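PDB 3SYY: exonuclease from Laribacter hongkongensis, which probably digests double-stranded DNA from the 5' end with strict 5'-to-3' polarity, as a magnesium-binding alkaline exonuclease. Local coordinates for residues L13-V24 with R36-R47; I135-A143 with I170-E181. All blocks are in the same frame, centred on the assembly; numbering follows the deposited sequence.

Contact 1 lays the loop, short strand and helical turn of 13-24 along the helix 34-49, while contact 2 sets the helix 132-145 against the end of strand 165-171 and the start of helix 174-205. Each is partly buried. In contact 1 a salt-bridge network lies over a tyrosine ring mid-way, and side chains of the helix hold a glycine backbone at one end; contact 2 is mostly aliphatic, and its main polar link is one buried glutamine amide. The two meet where Ala-18 and Val-21 pack on Thr-140 and where Val-21 touches Ile-180. Both approach the magnesium site, contact 1 through Thr-17 and contact 2, more closely, through Met-138 beside Glu-112.

Contact 1 of 2, residues L13-V24 with R36-R47; sequences LGKVTASRVADV and RQNYMAELICQR
Arg-20 folds back over the ring of Tyr-39 and still grips two carboxylates. Its CB lies 3.2 Å from Tyr-39 CZ, and bends at chi2 and chi3 (-63° and -64°) then fold the guanidinium back over CD1 on the same ring face, the two planes 41° apart. Leu-43 CD1 lies over the opposite face, and Val-24 CG2 meets the ring edge. From its far end the guanidinium reaches Glu-42 end-on: NH2 to OE1 is 2.8 Å and NH1 to OE2 3.0 Å, both nearly straight and on the syn sides of the carboxylate. NE turns instead to Asp-23, whose OD2 receives it through the anti lone pair. Two acids share one arginine, so the guanidinium probably eases the repulsion between them; the network also holds it against the ring.

Tyrosine suits its place because the aromatic ring packs between helix and strand while the hydroxyl serves the backbone: Thr-17 N donates to Tyr-39 OH at 3.1 Å. At the other end Gly-14, whose positive phi and close approach to Arg-47 CG suit a residue without a side chain, is held through both its N-H and its carbonyl, which belong to successive peptide units. Its N donates to Gln-46 OE1 at 2.9 Å, in the carbonyl plane, and its O receives NE (2.8 Å) and NH2 of Arg-47 side-on. Arg-47 also pairs with Glu-192 of helix 174-205.

Strand 16-17, which pairs beside strand 97-99, is thus clamped onto helix 34-49, with Thr-17 about 7 Å from the magnesium ligand Ser-100, side chain to side chain, in a nuclease core of the PD-(D/E)XK, lambda-exonuclease-like type.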
loop_
_atom_site.group_PDB
_atom_site.type_symbol
_atom_site.label_atom_id
_atom_site.label_comp_id
_atom_site.label_asym_id
_atom_site.label_seq_id
_atom_site.Cartn_x
_atom_site.Cartn_y
_atom_site.Cartn_z
ATOM N N LEU A 13 -10.640 -12.199 21.218
ATOM C CA LEU A 13 -11.775 -12.145 20.259
ATOM C C LEU A 13 -12.954 -11.281 20.723
ATOM O O LEU A 13 -13.465 -11.452 21.819
ATOM C CB LEU A 13 -12.266 -13.562 19.879
ATOM C CG LEU A 13 -13.329 -13.600 18.750
ATOM C CD1 LEU A 13 -12.682 -13.395 17.425
ATOM C CD2 LEU A 13 -14.077 -14.958 18.772
ATOM N N GLY A 14 -13.349 -10.305 19.912
ATOM C CA GLY A 14 -14.473 -9.463 20.256
ATOM C C GLY A 14 -14.240 -8.419 21.337
ATOM O O GLY A 14 -15.146 -7.672 21.653
ATOM N N LYS A 15 -13.026 -8.333 21.890
ATOM C CA LYS A 15 -12.769 -7.394 23.007
ATOM C C LYS A 15 -12.064 -6.140 22.542
ATOM O O LYS A 15 -11.282 -6.173 21.595
ATOM C CB LYS A 15 -11.923 -8.054 24.104
ATOM C CG LYS A 15 -12.605 -9.210 24.814
ATOM C CD LYS A 15 -11.693 -9.800 25.910
ATOM C CE LYS A 15 -12.370 -10.913 26.615
ATOM N NZ LYS A 15 -11.388 -11.640 27.474
ATOM N N VAL A 16 -12.365 -5.020 23.194
ATOM C CA VAL A 16 -11.562 -3.839 23.088
ATOM C C VAL A 16 -10.245 -4.133 23.836
ATOM O O VAL A 16 -10.275 -4.613 24.970
ATOM C CB VAL A 16 -12.254 -2.635 23.692
ATOM C CG1 VAL A 16 -11.318 -1.420 23.716
ATOM C CG2 VAL A 16 -13.519 -2.305 22.873
ATOM N N THR A 17 -9.106 -3.890 23.183
ATOM C CA THR A 17 -7.831 -4.123 23.866
ATOM C C THR A 17 -7.098 -2.804 24.085
ATOM O O THR A 17 -7.338 -1.806 23.398
ATOM C CB THR A 17 -6.930 -5.115 23.118
ATOM O OG1 THR A 17 -6.747 -4.643 21.766
ATOM C CG2 THR A 17 -7.531 -6.522 23.107
ATOM N N ALA A 18 -6.196 -2.795 25.063
ATOM C CA ALA A 18 -5.447 -1.583 25.390
ATOM C C ALA A 18 -4.716 -1.004 24.143
ATOM O O ALA A 18 -4.648 0.194 23.966
ATOM C CB ALA A 18 -4.392 -1.912 26.500
ATOM N N SER A 19 -4.192 -1.877 23.300
ATOM C CA SER A 19 -3.426 -1.427 22.120
ATOM C C SER A 19 -4.295 -0.678 21.100
ATOM O O SER A 19 -3.774 -0.033 20.194
ATOM C CB SER A 19 -2.742 -2.613 21.459
ATOM O OG SER A 19 -3.709 -3.592 21.138
ATOM N N ARG A 20 -5.622 -0.732 21.274
ATOM C CA ARG A 20 -6.516 -0.094 20.310
ATOM C C ARG A 20 -7.318 1.009 20.932
ATOM O O ARG A 20 -8.187 1.628 20.283
ATOM C CB ARG A 20 -7.471 -1.138 19.689
ATOM C CG ARG A 20 -6.751 -2.309 18.975
ATOM C CD ARG A 20 -5.919 -1.820 17.760
ATOM N NE ARG A 20 -6.723 -1.236 16.670
ATOM C CZ ARG A 20 -7.444 -1.923 15.774
ATOM N NH1 ARG A 20 -7.482 -3.253 15.760
ATOM N NH2 ARG A 20 -8.126 -1.255 14.840
ATOM N N VAL A 21 -7.056 1.297 22.210
ATOM C CA VAL A 21 -7.844 2.334 22.869
ATOM C C VAL A 21 -7.727 3.669 22.163
ATOM O O VAL A 21 -8.706 4.435 22.082
ATOM C CB VAL A 21 -7.526 2.436 24.385
ATOM C CG1 VAL A 21 -8.076 3.712 24.948
ATOM C CG2 VAL A 21 -8.155 1.285 25.092
ATOM N N ALA A 22 -6.543 3.983 21.627
ATOM C CA ALA A 22 -6.416 5.245 20.911
ATOM C C ALA A 22 -7.399 5.338 19.701
ATOM O O ALA A 22 -7.919 6.410 19.397
ATOM C CB ALA A 22 -4.968 5.463 20.430
ATOM N N ASP A 23 -7.638 4.223 19.026
ATOM C CA ASP A 23 -8.623 4.206 17.926
ATOM C C ASP A 23 -10.049 4.464 18.436
ATOM O O ASP A 23 -10.844 5.145 17.759
ATOM C CB ASP A 23 -8.534 2.896 17.195
ATOM C CG ASP A 23 -7.262 2.804 16.365
ATOM O OD1 ASP A 23 -6.699 3.868 16.064
ATOM O OD2 ASP A 23 -6.835 1.691 16.047
ATOM N N VAL A 24 -10.361 3.904 19.598
ATOM C CA VAL A 24 -11.635 4.181 20.248
ATOM C C VAL A 24 -11.831 5.680 20.485
ATOM O O VAL A 24 -12.860 6.220 20.107
ATOM C CB VAL A 24 -11.797 3.383 21.524
ATOM C CG1 VAL A 24 -13.088 3.761 22.287
ATOM C CG2 VAL A 24 -11.827 1.884 21.212
ATOM N N ARG A 36 -12.257 4.998 14.753
ATOM C CA ARG A 36 -13.211 4.458 15.757
ATOM C C ARG A 36 -14.239 3.557 15.078
ATOM O O ARG A 36 -14.491 2.424 15.489
ATOM C CB ARG A 36 -13.914 5.579 16.509
ATOM C CG ARG A 36 -14.810 5.098 17.711
ATOM C CD ARG A 36 -15.635 6.270 18.191
ATOM N NE ARG A 36 -16.299 6.008 19.474
ATOM C CZ ARG A 36 -17.527 5.475 19.593
ATOM N NH1 ARG A 36 -18.078 5.315 20.793
ATOM N NH2 ARG A 36 -18.220 5.142 18.510
ATOM N N GLN A 37 -14.833 4.065 14.009
ATOM C CA GLN A 37 -15.775 3.247 13.236
ATOM C C GLN A 37 -15.173 2.015 12.602
ATOM O O GLN A 37 -15.806 0.950 12.570
ATOM C CB GLN A 37 -16.550 4.135 12.235
ATOM C CG GLN A 37 -17.371 5.232 13.024
ATOM C CD GLN A 37 -18.044 4.699 14.387
ATOM O OE1 GLN A 37 -18.858 3.718 14.371
ATOM N NE2 GLN A 37 -17.700 5.357 15.560
ATOM N N ASN A 38 -13.937 2.116 12.091
ATOM C CA ASN A 38 -13.283 0.921 11.517
ATOM C C ASN A 38 -12.996 -0.149 12.564
ATOM O O ASN A 38 -13.151 -1.327 12.303
ATOM C CB ASN A 38 -11.965 1.298 10.783
ATOM C CG ASN A 38 -12.217 2.140 9.549
ATOM O OD1 ASN A 38 -13.289 2.053 8.948
ATOM N ND2 ASN A 38 -11.248 2.982 9.180
ATOM N N TYR A 39 -12.577 0.264 13.763
ATOM C CA TYR A 39 -12.367 -0.715 14.847
ATOM C C TYR A 39 -13.706 -1.328 15.260
ATOM O O TYR A 39 -13.795 -2.506 15.478
ATOM C CB TYR A 39 -11.724 -0.006 16.058
ATOM C CG TYR A 39 -11.250 -0.926 17.157
ATOM C CD1 TYR A 39 -10.701 -2.165 16.863
ATOM C CD2 TYR A 39 -11.331 -0.532 18.497
ATOM C CE1 TYR A 39 -10.242 -3.006 17.891
ATOM C CE2 TYR A 39 -10.879 -1.361 19.504
ATOM C CZ TYR A 39 -10.349 -2.562 19.222
ATOM O OH TYR A 39 -9.911 -3.374 20.241
ATOM N N MET A 40 -14.728 -0.492 15.387
ATOM C CA MET A 40 -16.081 -0.993 15.738
ATOM C C MET A 40 -16.505 -2.107 14.753
ATOM O O MET A 40 -16.902 -3.196 15.166
ATOM C CB MET A 40 -17.010 0.202 15.765
ATOM C CG MET A 40 -18.450 -0.116 15.572
ATOM S SD MET A 40 -19.229 -0.198 17.135
ATOM C CE MET A 40 -19.000 1.455 17.776
ATOM N N ALA A 41 -16.308 -1.865 13.441
ATOM C CA ALA A 41 -16.629 -2.843 12.404
ATOM C C ALA A 41 -15.804 -4.107 12.598
ATOM O O ALA A 41 -16.308 -5.234 12.489
ATOM C CB ALA A 41 -16.419 -2.223 10.988
ATOM N N GLU A 42 -14.519 -3.951 12.943
ATOM C CA GLU A 42 -13.690 -5.109 13.168
ATOM C C GLU A 42 -14.233 -5.971 14.316
ATOM O O GLU A 42 -14.236 -7.210 14.237
ATOM C CB GLU A 42 -12.267 -4.676 13.617
ATOM C CG GLU A 42 -11.211 -4.543 12.575
ATOM C CD GLU A 42 -9.913 -4.012 13.219
ATOM O OE1 GLU A 42 -9.612 -2.829 13.010
ATOM O OE2 GLU A 42 -9.288 -4.781 13.964
ATOM N N LEU A 43 -14.594 -5.327 15.420
ATOM C CA LEU A 43 -15.070 -6.088 16.592
ATOM C C LEU A 43 -16.483 -6.707 16.327
ATOM O O LEU A 43 -16.772 -7.822 16.770
ATOM C CB LEU A 43 -15.092 -5.177 17.797
ATOM C CG LEU A 43 -13.693 -4.673 18.212
ATOM C CD1 LEU A 43 -13.798 -4.016 19.588
ATOM C CD2 LEU A 43 -12.761 -5.813 18.287
ATOM N N ILE A 44 -17.326 -5.993 15.589
ATOM C CA ILE A 44 -18.655 -6.565 15.185
ATOM C C ILE A 44 -18.456 -7.857 14.418
ATOM O O ILE A 44 -19.034 -8.907 14.770
ATOM C CB ILE A 44 -19.502 -5.567 14.391
ATOM C CG1 ILE A 44 -19.933 -4.449 15.327
ATOM C CG2 ILE A 44 -20.743 -6.291 13.730
ATOM C CD1 ILE A 44 -20.428 -3.189 14.626
ATOM N N CYS A 45 -17.592 -7.817 13.399
ATOM C CA CYS A 45 -17.356 -8.999 12.603
ATOM C C CYS A 45 -16.725 -10.141 13.426
ATOM O O CYS A 45 -17.024 -11.300 13.208
ATOM C CB CYS A 45 -16.537 -8.676 11.318
ATOM S SG CYS A 45 -17.373 -7.411 10.308
ATOM N N GLN A 46 -15.808 -9.823 14.352
ATOM C CA GLN A 46 -15.253 -10.869 15.206
ATOM C C GLN A 46 -16.340 -11.555 16.050
ATOM O O GLN A 46 -16.372 -12.750 16.136
ATOM C CB GLN A 46 -14.175 -10.289 16.153
ATOM C CG GLN A 46 -12.867 -9.962 15.412
ATOM C CD GLN A 46 -11.755 -9.397 16.328
ATOM O OE1 GLN A 46 -11.822 -9.491 17.543
ATOM N NE2 GLN A 46 -10.779 -8.754 15.721
ATOM N N ARG A 47 -17.208 -10.772 16.659
ATOM C CA ARG A 47 -18.250 -11.323 17.531
ATOM C C ARG A 47 -19.263 -12.136 16.721
ATOM O O ARG A 47 -19.654 -13.210 17.139
ATOM C CB ARG A 47 -18.922 -10.222 18.317
ATOM C CG ARG A 47 -18.015 -9.730 19.438
ATOM C CD ARG A 47 -18.760 -8.735 20.310
ATOM N NE ARG A 47 -17.891 -8.102 21.311
ATOM C CZ ARG A 47 -18.310 -7.661 22.493
ATOM N NH1 ARG A 47 -19.600 -7.772 22.849
ATOM N NH2 ARG A 47 -17.444 -7.064 23.310
HETATM O O HOH W 1 -8.504 -5.434 19.764
#

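Contact 2 of 2, residues I135-A143 with I170-E181; sequences IKQMQTQMA and IERDDALIAEIE
Behind the magnesium site of the nuclease core, the segment 135-143 of helix 132-145 is crossed almost at a right angle (-89°) by 174-181, the axes of these two pieces 9.5 Å apart at closest. Gln-139 is the polar link. Bent at chi2 (-64°), it turns its amide to the chain between strand and helix, where NE2 donates to Glu-171 O at 3.0 Å and OE1 accepts from Asp-173 N at 2.8 Å, the latter donor standing above the carbonyl plane. A glutamine suits this buried spot because one amide can both give and take, and the two bonds fix its rotation.

Asp-173 is the N-cap of helix 174-205, its OD1 taking a weak bond from Leu-176 N, so Gln-139 holds the residue from which the helix starts. Strand 165-171, which leads to it, is an outermost strand, within this chain, of the sheet of the PD-(D/E)XK core. Ile-170 there sets its CG1-CD1 branch against Ile-135 and Met-138: CD1 meets Ile-135 CD1 and CG1 meets Met-138 CE, each at 3.6 Å. Met-138 also touches the magnesium ligand Glu-112.

Along the helix crossing, Ile-180 CD1 rests on Gln-139 CB at 3.8 Å, and Ile-177 CG2 on the small Ala-143 CB, also at 3.8 Å. Arg-172, extended and salt-bridged through NE to Asp-174, adds a weak bond from NH1 to Met-142 O, while the same NH1 also bonds Arg-147 O.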
loop_
_atom_site.group_PDB
_atom_site.type_symbol
_atom_site.label_atom_id
_atom_site.label_comp_id
_atom_site.label_asym_id
_atom_site.label_seq_id
_atom_site.Cartn_x
_atom_site.Cartn_y
_atom_site.Cartn_z
ATOM N N ILE A 135 0.578 6.273 25.512
ATOM C CA ILE A 135 0.103 6.728 26.836
ATOM C C ILE A 135 -1.311 6.100 27.109
ATOM O O ILE A 135 -1.585 5.568 28.184
ATOM C CB ILE A 135 0.092 8.295 26.931
ATOM C CG1 ILE A 135 1.511 8.903 26.747
ATOM C CG2 ILE A 135 -0.556 8.822 28.244
ATOM C CD1 ILE A 135 2.543 8.428 27.796
ATOM N N LYS A 136 -2.195 6.148 26.114
ATOM C CA LYS A 136 -3.522 5.548 26.286
ATOM C C LYS A 136 -3.441 4.054 26.522
ATOM O O LYS A 136 -4.104 3.546 27.402
ATOM C CB LYS A 136 -4.436 5.862 25.111
ATOM C CG LYS A 136 -4.795 7.379 25.076
ATOM C CD LYS A 136 -5.636 7.731 23.894
ATOM C CE LYS A 136 -6.098 9.190 24.024
ATOM N NZ LYS A 136 -4.957 10.082 23.587
ATOM N N GLN A 137 -2.579 3.376 25.787
ATOM C CA GLN A 137 -2.377 1.946 25.955
ATOM C C GLN A 137 -1.926 1.630 27.395
ATOM O O GLN A 137 -2.443 0.745 28.058
ATOM C CB GLN A 137 -1.309 1.480 24.977
ATOM C CG GLN A 137 -1.000 0.014 25.138
ATOM C CD GLN A 137 0.119 -0.444 24.230
ATOM O OE1 GLN A 137 0.873 0.364 23.678
ATOM N NE2 GLN A 137 0.201 -1.745 24.030
ATOM N N MET A 138 -0.930 2.378 27.866
ATOM C CA MET A 138 -0.371 2.092 29.173
ATOM C C MET A 138 -1.310 2.488 30.313
ATOM O O MET A 138 -1.355 1.794 31.316
ATOM C CB MET A 138 0.975 2.789 29.313
ATOM C CG MET A 138 2.097 2.020 28.503
ATOM S SD MET A 138 3.685 2.883 28.636
ATOM C CE MET A 138 3.461 4.420 27.853
ATOM N N GLN A 139 -2.041 3.578 30.158
ATOM C CA GLN A 139 -3.028 3.937 31.212
ATOM C C GLN A 139 -4.085 2.857 31.280
ATOM O O GLN A 139 -4.533 2.494 32.371
ATOM C CB GLN A 139 -3.641 5.314 30.978
ATOM C CG GLN A 139 -2.630 6.482 31.159
ATOM C CD GLN A 139 -2.102 6.589 32.637
ATOM O OE1 GLN A 139 -2.644 5.942 33.557
ATOM N NE2 GLN A 139 -1.028 7.363 32.828
ATOM N N THR A 140 -4.473 2.303 30.116
ATOM C CA THR A 140 -5.429 1.199 30.078
ATOM C C THR A 140 -4.894 -0.055 30.697
ATOM O O THR A 140 -5.632 -0.795 31.366
ATOM C CB THR A 140 -5.825 0.848 28.614
ATOM O OG1 THR A 140 -6.402 2.008 27.996
ATOM C CG2 THR A 140 -6.801 -0.337 28.573
ATOM N N GLN A 141 -3.616 -0.340 30.475
ATOM C CA GLN A 141 -3.007 -1.512 31.108
ATOM C C GLN A 141 -3.048 -1.353 32.657
ATOM O O GLN A 141 -3.363 -2.313 33.377
ATOM C CB GLN A 141 -1.549 -1.659 30.654
ATOM C CG GLN A 141 -1.356 -2.275 29.303
ATOM C CD GLN A 141 0.050 -1.969 28.732
ATOM O OE1 GLN A 141 0.403 -2.421 27.638
ATOM N NE2 GLN A 141 0.840 -1.235 29.488
ATOM N N MET A 142 -2.784 -0.135 33.120
ATOM C CA MET A 142 -2.899 0.220 34.559
ATOM C C MET A 142 -4.353 0.094 35.078
ATOM O O MET A 142 -4.594 -0.500 36.142
ATOM C CB MET A 142 -2.310 1.601 34.806
ATOM C CG MET A 142 -0.779 1.507 34.800
ATOM S SD MET A 142 0.080 3.030 35.204
ATOM C CE MET A 142 0.276 3.882 33.651
ATOM N N ALA A 143 -5.298 0.579 34.271
ATOM C CA ALA A 143 -6.746 0.394 34.525
ATOM C C ALA A 143 -7.118 -1.047 34.721
ATOM O O ALA A 143 -7.803 -1.392 35.716
ATOM C CB ALA A 143 -7.563 0.991 33.427
ATOM N N ILE A 170 5.849 5.925 33.260
ATOM C CA ILE A 170 4.572 6.627 33.113
ATOM C C ILE A 170 3.738 6.257 34.331
ATOM O O ILE A 170 3.403 5.075 34.533
ATOM C CB ILE A 170 3.831 6.212 31.795
ATOM C CG1 ILE A 170 4.740 6.467 30.565
ATOM C CG2 ILE A 170 2.461 6.948 31.704
ATOM C CD1 ILE A 170 5.095 8.005 30.269
ATOM N N GLU A 171 3.446 7.254 35.162
ATOM C CA GLU A 171 2.691 7.036 36.401
ATOM C C GLU A 171 1.198 6.925 36.082
ATOM O O GLU A 171 0.702 7.669 35.240
ATOM C CB GLU A 171 2.896 8.241 37.359
ATOM C CG GLU A 171 4.352 8.436 37.883
ATOM C CD GLU A 171 4.822 7.301 38.793
ATOM O OE1 GLU A 171 5.993 6.914 38.676
ATOM O OE2 GLU A 171 4.033 6.751 39.605
ATOM N N ARG A 172 0.490 6.039 36.777
ATOM C CA ARG A 172 -1.005 5.984 36.742
ATOM C C ARG A 172 -1.675 7.362 36.763
ATOM O O ARG A 172 -1.386 8.172 37.647
ATOM C CB ARG A 172 -1.516 5.154 37.920
ATOM C CG ARG A 172 -3.032 4.990 37.959
ATOM C CD ARG A 172 -3.458 4.032 39.051
ATOM N NE ARG A 172 -4.864 3.685 38.886
ATOM C CZ ARG A 172 -5.310 2.487 38.536
ATOM N NH1 ARG A 172 -4.474 1.489 38.366
ATOM N NH2 ARG A 172 -6.620 2.283 38.387
ATOM N N ASP A 173 -2.550 7.645 35.787
ATOM C CA ASP A 173 -3.313 8.900 35.757
ATOM C C ASP A 173 -4.813 8.534 35.907
ATOM O O ASP A 173 -5.465 8.090 34.939
ATOM C CB ASP A 173 -3.068 9.649 34.456
ATOM C CG ASP A 173 -3.778 10.991 34.394
ATOM O OD1 ASP A 173 -4.697 11.251 35.192
ATOM O OD2 ASP A 173 -3.407 11.826 33.547
ATOM N N ASP A 174 -5.344 8.700 37.115
ATOM C CA ASP A 174 -6.753 8.347 37.380
ATOM C C ASP A 174 -7.771 9.160 36.576
ATOM O O ASP A 174 -8.796 8.620 36.180
ATOM C CB ASP A 174 -7.071 8.382 38.895
ATOM C CG ASP A 174 -6.484 7.197 39.637
ATOM O OD1 ASP A 174 -6.245 7.311 40.850
ATOM O OD2 ASP A 174 -6.267 6.135 39.019
ATOM N N ALA A 175 -7.489 10.427 36.307
ATOM C CA ALA A 175 -8.368 11.215 35.447
ATOM C C ALA A 175 -8.438 10.677 34.032
ATOM O O ALA A 175 -9.551 10.571 33.463
ATOM C CB ALA A 175 -7.958 12.681 35.424
ATOM N N LEU A 176 -7.275 10.338 33.449
ATOM C CA LEU A 176 -7.266 9.814 32.083
ATOM C C LEU A 176 -7.917 8.445 32.060
ATOM O O LEU A 176 -8.681 8.140 31.136
ATOM C CB LEU A 176 -5.852 9.755 31.475
ATOM C CG LEU A 176 -5.793 9.355 29.979
ATOM C CD1 LEU A 176 -6.746 10.162 29.111
ATOM C CD2 LEU A 176 -4.379 9.470 29.429
ATOM N N ILE A 177 -7.599 7.615 33.049
ATOM C CA ILE A 177 -8.234 6.338 33.171
ATOM C C ILE A 177 -9.792 6.476 33.237
ATOM O O ILE A 177 -10.485 5.725 32.576
ATOM C CB ILE A 177 -7.646 5.551 34.362
ATOM C CG1 ILE A 177 -6.225 5.053 34.008
ATOM C CG2 ILE A 177 -8.550 4.368 34.787
ATOM C CD1 ILE A 177 -5.505 4.374 35.176
ATOM N N ALA A 178 -10.319 7.443 33.995
ATOM C CA ALA A 178 -11.793 7.529 34.126
ATOM C C ALA A 178 -12.380 7.893 32.765
ATOM O O ALA A 178 -13.403 7.332 32.355
ATOM C CB ALA A 178 -12.193 8.529 35.195
ATOM N N GLU A 179 -11.703 8.791 32.052
ATOM C CA GLU A 179 -12.116 9.214 30.721
ATOM C C GLU A 179 -12.044 8.068 29.694
ATOM O O GLU A 179 -12.986 7.881 28.917
ATOM C CB GLU A 179 -11.288 10.421 30.320
ATOM C CG GLU A 179 -11.364 10.875 28.889
ATOM C CD GLU A 179 -10.315 11.961 28.608
ATOM O OE1 GLU A 179 -9.860 12.628 29.581
ATOM O OE2 GLU A 179 -9.939 12.142 27.420
ATOM N N ILE A 180 -10.974 7.270 29.740
ATOM C CA ILE A 180 -10.845 6.056 28.912
ATOM C C ILE A 180 -12.008 5.099 29.191
ATOM O O ILE A 180 -12.642 4.583 28.261
ATOM C CB ILE A 180 -9.513 5.304 29.185
ATOM C CG1 ILE A 180 -8.326 6.122 28.647
ATOM C CG2 ILE A 180 -9.510 3.915 28.526
ATOM C CD1 ILE A 180 -6.915 5.561 29.137
ATOM N N GLU A 181 -12.279 4.866 30.472
ATOM C CA GLU A 181 -13.288 3.888 30.831
ATOM C C GLU A 181 -14.666 4.403 30.343
ATOM O O GLU A 181 -15.465 3.627 29.903
ATOM C CB GLU A 181 -13.253 3.612 32.345
ATOM C CG GLU A 181 -11.989 2.840 32.780
ATOM C CD GLU A 181 -11.875 2.603 34.283
ATOM O OE1 GLU A 181 -11.023 1.800 34.713
ATOM O OE2 GLU A 181 -12.633 3.203 35.035
HETATM O O HOH W 2 -7.337 -0.283 38.148
#